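Long-range contact in major exported protein (Pseudomonas aeruginosa, PDB 3HE1), which is a secreted Hcp-family protein that probably assembles into hexameric rings as a tube component of the type VI secretion system: residues Q129-L137 with K172-S180. Sequence-based numbering, arbitrary orientation.
Sequences QEHYYTTVL and KITWTHEVS
Thr134 and Thr176 form a hydrogen-bonded pair between antiparallel strands 129-137 and 172-177, part of the curled beta sheet of the Hcp fold. Thr134 N gives a hydrogen bond to Thr176 O (2.9 Å), and Thr176 N returns one to Thr134 O. Val136 and Thr174 repeat the exchange. Past the strand end, Glu178 N still reaches Tyr132 O, but from above the carbonyl plane.

Tyr133 can be followed outward from CB. Thr176 O lies over one face of the Tyr133 ring, 3.4 Å from Tyr133 CD1 and toward the ring's rim, with CB and CG also near it. CD1 also lies beside His177 CA. CE1 stays near the same oxygen, and CD2 is farther from it. Tyr133 CZ and OH reach Trp175 CB, OH at 3.4 Å. With CG anti to the backbone N (chi1 -158°), the ring runs alongside the Trp175 side chain. Trp120 meets the Tyr133 ring edge-to-face.

Tyr132 turns its ring edge to the face of His177, planes 75° apart. Its OH hydrogen-bonds to ND1 of His162 of the second subunit, and His177 NE2 to the backbone O of Asp47 there, so this end of the strand pair lies at a subunit interface, consistent with the Hcp hexameric ring. Leu137 CD2 packs on Ile173 CG1, which also lies over a face of Trp175. Glu178 bends at chi2 (-65°), and its CG makes a CH-pi contact over one face of the His131 imidazole, offset toward the rim, 4.0 Å from the ring centroid.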
ATOM      1  N   GLN A 129      -1.954  35.332  -2.180  1.00 39.52           N
ATOM      2  CA  GLN A 129      -1.920  34.345  -3.261  1.00 57.68           C
ATOM      3  C   GLN A 129      -1.412  34.961  -4.553  1.00 40.26           C
ATOM      4  O   GLN A 129      -1.831  36.058  -4.924  1.00 39.28           O
ATOM      5  CB  GLN A 129      -3.310  33.753  -3.502  1.00 64.59           C
ATOM      6  CG  GLN A 129      -3.752  32.777  -2.431  1.00 86.68           C
ATOM      7  CD  GLN A 129      -2.740  31.669  -2.210  1.00 58.51           C
ATOM      8  OE1 GLN A 129      -2.143  31.567  -1.135  1.00 51.98           O
ATOM      9  NE2 GLN A 129      -2.533  30.843  -3.231  1.00 38.48           N
ATOM     10  N   GLU A 130      -0.516  34.260  -5.244  1.00 31.83           N
ATOM     11  CA  GLU A 130       0.001  34.779  -6.503  1.00 32.83           C
ATOM     12  C   GLU A 130       0.230  33.706  -7.557  1.00 47.67           C
ATOM     13  O   GLU A 130       0.542  32.555  -7.251  1.00 41.19           O
ATOM     14  CB  GLU A 130       1.293  35.572  -6.285  1.00 33.83           C
ATOM     15  CG  GLU A 130       2.522  34.709  -6.065  1.00 34.17           C
ATOM     16  CD  GLU A 130       3.726  35.526  -5.635  1.00 48.36           C
ATOM     17  OE1 GLU A 130       3.724  36.758  -5.855  1.00 42.69           O
ATOM     18  OE2 GLU A 130       4.671  34.938  -5.070  1.00 39.14           O
ATOM     19  N   HIS A 131       0.065  34.103  -8.808  1.00 28.94           N
ATOM     20  CA  HIS A 131       0.444  33.259  -9.913  1.00 21.50           C
ATOM     21  C   HIS A 131       1.950  33.393 -10.102  1.00 32.12           C
ATOM     22  O   HIS A 131       2.471  34.495 -10.264  1.00 39.41           O
ATOM     23  CB  HIS A 131      -0.296  33.685 -11.174  1.00 33.78           C
ATOM     24  CG  HIS A 131       0.085  32.891 -12.380  1.00 31.17           C
ATOM     25  ND1 HIS A 131       0.094  33.424 -13.650  1.00 33.62           N
ATOM     26  CD2 HIS A 131       0.501  31.609 -12.506  1.00 25.53           C
ATOM     27  CE1 HIS A 131       0.483  32.498 -14.508  1.00 40.13           C
ATOM     28  NE2 HIS A 131       0.735  31.387 -13.839  1.00 35.90           N
ATOM     29  N   TYR A 132       2.659  32.276 -10.067  1.00 47.81           N
ATOM     30  CA  TYR A 132       4.113  32.339 -10.095  1.00 38.15           C
ATOM     31  C   TYR A 132       4.740  31.379 -11.116  1.00 35.06           C
ATOM     32  O   TYR A 132       5.939  31.449 -11.356  1.00 28.94           O
ATOM     33  CB  TYR A 132       4.674  32.047  -8.702  1.00 27.23           C
ATOM     34  CG  TYR A 132       4.642  30.576  -8.392  1.00 25.65           C
ATOM     35  CD1 TYR A 132       5.800  29.811  -8.457  1.00 20.74           C
ATOM     36  CD2 TYR A 132       3.447  29.941  -8.073  1.00 36.12           C
ATOM     37  CE1 TYR A 132       5.775  28.457  -8.199  1.00 32.17           C
ATOM     38  CE2 TYR A 132       3.409  28.580  -7.809  1.00 41.31           C
ATOM     39  CZ  TYR A 132       4.579  27.843  -7.877  1.00 31.59           C
ATOM     40  OH  TYR A 132       4.557  26.493  -7.619  1.00 26.12           O
ATOM     41  N   TYR A 133       3.943  30.487 -11.706  1.00 24.14           N
ATOM     42  CA  TYR A 133       4.455  29.530 -12.699  1.00 16.44           C
ATOM     43  C   TYR A 133       3.394  29.280 -13.777  1.00 39.77           C
ATOM     44  O   TYR A 133       2.196  29.276 -13.471  1.00 36.77           O
ATOM     45  CB  TYR A 133       4.804  28.211 -12.011  1.00 18.77           C
ATOM     46  CG  TYR A 133       5.802  27.328 -12.730  1.00 18.16           C
ATOM     47  CD1 TYR A 133       7.159  27.608 -12.690  1.00 25.65           C
ATOM     48  CD2 TYR A 133       5.392  26.182 -13.403  1.00 29.02           C
ATOM     49  CE1 TYR A 133       8.077  26.789 -13.337  1.00 32.65           C
ATOM     50  CE2 TYR A 133       6.299  25.360 -14.043  1.00 21.17           C
ATOM     51  CZ  TYR A 133       7.637  25.669 -14.009  1.00 22.47           C
ATOM     52  OH  TYR A 133       8.546  24.862 -14.644  1.00 29.56           O
ATOM     53  N   THR A 134       3.823  29.077 -15.026  1.00 31.10           N
ATOM     54  CA  THR A 134       2.908  28.657 -16.098  1.00 22.79           C
ATOM     55  C   THR A 134       3.424  27.470 -16.900  1.00 26.61           C
ATOM     56  O   THR A 134       4.605  27.373 -17.218  1.00 29.95           O
ATOM     57  CB  THR A 134       2.579  29.790 -17.059  1.00 20.58           C
ATOM     58  OG1 THR A 134       2.013  30.880 -16.320  1.00 28.32           O
ATOM     59  CG2 THR A 134       1.575  29.333 -18.118  1.00 25.22           C
ATOM     60  N   THR A 135       2.516  26.546 -17.174  1.00 35.05           N
ATOM     61  CA  THR A 135       2.761  25.439 -18.081  1.00 33.97           C
ATOM     62  C   THR A 135       1.765  25.604 -19.217  1.00 27.25           C
ATOM     63  O   THR A 135       0.589  25.865 -18.980  1.00 30.98           O
ATOM     64  CB  THR A 135       2.495  24.088 -17.405  1.00 25.42           C
ATOM     65  OG1 THR A 135       3.337  23.951 -16.253  1.00 24.45           O
ATOM     66  CG2 THR A 135       2.748  22.943 -18.389  1.00 21.15           C
ATOM     67  N   VAL A 136       2.220  25.461 -20.450  1.00 31.13           N
ATOM     68  CA  VAL A 136       1.341  25.717 -21.574  1.00 32.23           C
ATOM     69  C   VAL A 136       1.528  24.721 -22.702  1.00 29.80           C
ATOM     70  O   VAL A 136       2.650  24.522 -23.183  1.00 32.20           O
ATOM     71  CB  VAL A 136       1.582  27.119 -22.118  1.00 17.40           C
ATOM     72  CG1 VAL A 136       0.910  27.277 -23.461  1.00 31.39           C
ATOM     73  CG2 VAL A 136       1.054  28.152 -21.139  1.00 38.08           C
ATOM     74  N   LEU A 137       0.429  24.104 -23.129  1.00 17.00           N
ATOM     75  CA  LEU A 137       0.462  23.242 -24.305  1.00 21.85           C
ATOM     76  C   LEU A 137      -0.014  23.977 -25.546  1.00 29.26           C
ATOM     77  O   LEU A 137      -0.958  24.759 -25.491  1.00 31.06           O
ATOM     78  CB  LEU A 137      -0.380  21.991 -24.111  1.00 26.38           C
ATOM     79  CG  LEU A 137      -0.187  21.291 -22.766  1.00 51.81           C
ATOM     80  CD1 LEU A 137      -0.901  19.937 -22.770  1.00 39.64           C
ATOM     81  CD2 LEU A 137       1.299  21.137 -22.446  1.00 33.58           C
ATOM     82  N   LYS A 172       4.050  20.837 -28.264  1.00 22.11           N
ATOM     83  CA  LYS A 172       5.011  21.691 -27.606  1.00 24.81           C
ATOM     84  C   LYS A 172       4.494  22.152 -26.273  1.00 21.13           C
ATOM     85  O   LYS A 172       3.305  22.331 -26.081  1.00 27.60           O
ATOM     86  CB  LYS A 172       5.310  22.904 -28.489  1.00 39.39           C
ATOM     87  CG  LYS A 172       6.329  23.887 -27.934  1.00 34.47           C
ATOM     88  CD  LYS A 172       6.554  25.027 -28.920  1.00 33.07           C
ATOM     89  CE  LYS A 172       7.442  26.112 -28.340  1.00 20.61           C
ATOM     90  NZ  LYS A 172       7.604  27.227 -29.295  1.00 30.39           N
ATOM     91  N   ILE A 173       5.420  22.379 -25.359  1.00 29.61           N
ATOM     92  CA  ILE A 173       5.079  22.752 -24.014  1.00 38.81           C
ATOM     93  C   ILE A 173       6.090  23.775 -23.581  1.00 32.46           C
ATOM     94  O   ILE A 173       7.262  23.712 -23.955  1.00 28.97           O
ATOM     95  CB  ILE A 173       5.212  21.556 -23.105  1.00 24.96           C
ATOM     96  CG1 ILE A 173       5.002  21.956 -21.645  1.00 29.57           C
ATOM     97  CG2 ILE A 173       6.565  20.957 -23.316  1.00 34.58           C
ATOM     98  CD1 ILE A 173       4.817  20.764 -20.714  1.00 30.23           C
ATOM     99  N   THR A 174       5.622  24.740 -22.809  1.00 24.47           N
ATOM    100  CA  THR A 174       6.464  25.822 -22.372  1.00 35.27           C
ATOM    101  C   THR A 174       6.284  25.948 -20.873  1.00 39.89           C
ATOM    102  O   THR A 174       5.155  25.898 -20.366  1.00 24.60           O
ATOM    103  CB  THR A 174       6.101  27.145 -23.093  1.00 29.21           C
ATOM    104  OG1 THR A 174       6.144  26.941 -24.507  1.00 37.21           O
ATOM    105  CG2 THR A 174       7.090  28.246 -22.735  1.00 53.86           C
ATOM    106  N   TRP A 175       7.405  26.061 -20.169  1.00 40.64           N
ATOM    107  CA  TRP A 175       7.401  26.264 -18.730  1.00 31.48           C
ATOM    108  C   TRP A 175       8.000  27.626 -18.450  1.00 34.29           C
ATOM    109  O   TRP A 175       9.121  27.910 -18.856  1.00 27.11           O
ATOM    110  CB  TRP A 175       8.247  25.213 -18.022  1.00 30.88           C
ATOM    111  CG  TRP A 175       7.971  23.778 -18.382  1.00 27.67           C
ATOM    112  CD1 TRP A 175       7.116  22.907 -17.745  1.00 27.27           C
ATOM    113  CD2 TRP A 175       8.593  23.032 -19.430  1.00 32.70           C
ATOM    114  NE1 TRP A 175       7.166  21.672 -18.348  1.00 20.08           N
ATOM    115  CE2 TRP A 175       8.064  21.725 -19.390  1.00 28.30           C
ATOM    116  CE3 TRP A 175       9.544  23.346 -20.414  1.00 25.88           C
ATOM    117  CZ2 TRP A 175       8.453  20.734 -20.291  1.00 50.37           C
ATOM    118  CZ3 TRP A 175       9.928  22.363 -21.312  1.00 17.74           C
ATOM    119  CH2 TRP A 175       9.386  21.073 -21.244  1.00 30.32           C
ATOM    120  N   THR A 176       7.259  28.462 -17.742  1.00 22.06           N
ATOM    121  CA  THR A 176       7.737  29.786 -17.407  1.00 29.64           C
ATOM    122  C   THR A 176       7.616  30.017 -15.920  1.00 30.72           C
ATOM    123  O   THR A 176       6.598  29.673 -15.330  1.00 22.96           O
ATOM    124  CB  THR A 176       6.880  30.828 -18.071  1.00 25.10           C
ATOM    125  OG1 THR A 176       6.795  30.544 -19.474  1.00 29.87           O
ATOM    126  CG2 THR A 176       7.474  32.202 -17.841  1.00 40.41           C
ATOM    127  N   HIS A 177       8.652  30.584 -15.313  1.00 34.82           N
ATOM    128  CA  HIS A 177       8.534  31.065 -13.945  1.00 30.46           C
ATOM    129  C   HIS A 177       8.186  32.547 -14.024  1.00 27.92           C
ATOM    130  O   HIS A 177       8.911  33.309 -14.654  1.00 35.71           O
ATOM    131  CB  HIS A 177       9.821  30.835 -13.146  1.00 27.03           C
ATOM    132  CG  HIS A 177       9.681  31.164 -11.693  1.00 20.18           C
ATOM    133  ND1 HIS A 177       9.868  30.236 -10.692  1.00 28.71           N
ATOM    134  CD2 HIS A 177       9.317  32.313 -11.075  1.00 22.15           C
ATOM    135  CE1 HIS A 177       9.648  30.806  -9.519  1.00 46.65           C
ATOM    136  NE2 HIS A 177       9.311  32.068  -9.723  1.00 26.60           N
ATOM    137  N   GLU A 178       7.077  32.938 -13.387  1.00 46.24           N
ATOM    138  CA  GLU A 178       6.442  34.256 -13.585  1.00 32.39           C
ATOM    139  C   GLU A 178       6.974  35.396 -12.720  1.00 34.56           C
ATOM    140  O   GLU A 178       6.824  36.570 -13.080  1.00 49.00           O
ATOM    141  CB  GLU A 178       4.918  34.174 -13.383  1.00 22.21           C
ATOM    142  CG  GLU A 178       4.185  33.274 -14.367  1.00 30.19           C
ATOM    143  CD  GLU A 178       4.255  33.773 -15.801  1.00 26.79           C
ATOM    144  OE1 GLU A 178       4.739  34.897 -16.028  1.00 36.08           O
ATOM    145  OE2 GLU A 178       3.818  33.039 -16.710  1.00 31.61           O
ATOM    146  N   VAL A 179       7.560  35.064 -11.574  1.00 19.32           N
ATOM    147  CA  VAL A 179       8.126  36.088 -10.701  1.00 23.98           C
ATOM    148  C   VAL A 179       9.617  36.289 -10.987  1.00 21.56           C
ATOM    149  O   VAL A 179      10.106  37.419 -11.020  1.00 27.00           O
ATOM    150  CB  VAL A 179       7.907  35.755  -9.212  1.00 25.23           C
ATOM    151  CG1 VAL A 179       8.035  37.015  -8.361  1.00 18.72           C
ATOM    152  CG2 VAL A 179       6.542  35.108  -9.022  1.00 32.83           C
ATOM    153  N   SER A 180      10.327  35.184 -11.217  1.00 34.75           N
ATOM    154  CA  SER A 180      11.782  35.203 -11.373  1.00 44.68           C
ATOM    155  C   SER A 180      12.231  35.260 -12.838  1.00 48.82           C
ATOM    156  O   SER A 180      13.418  35.434 -13.124  1.00 53.89           O
ATOM    157  CB  SER A 180      12.417  34.003 -10.653  1.00 24.21           C
ATOM    158  OG  SER A 180      12.295  34.125  -9.244  1.00 32.37           O
TER
HETATM  159  O   HOH W   1       4.823  28.919 -19.775  1.00 21.49           O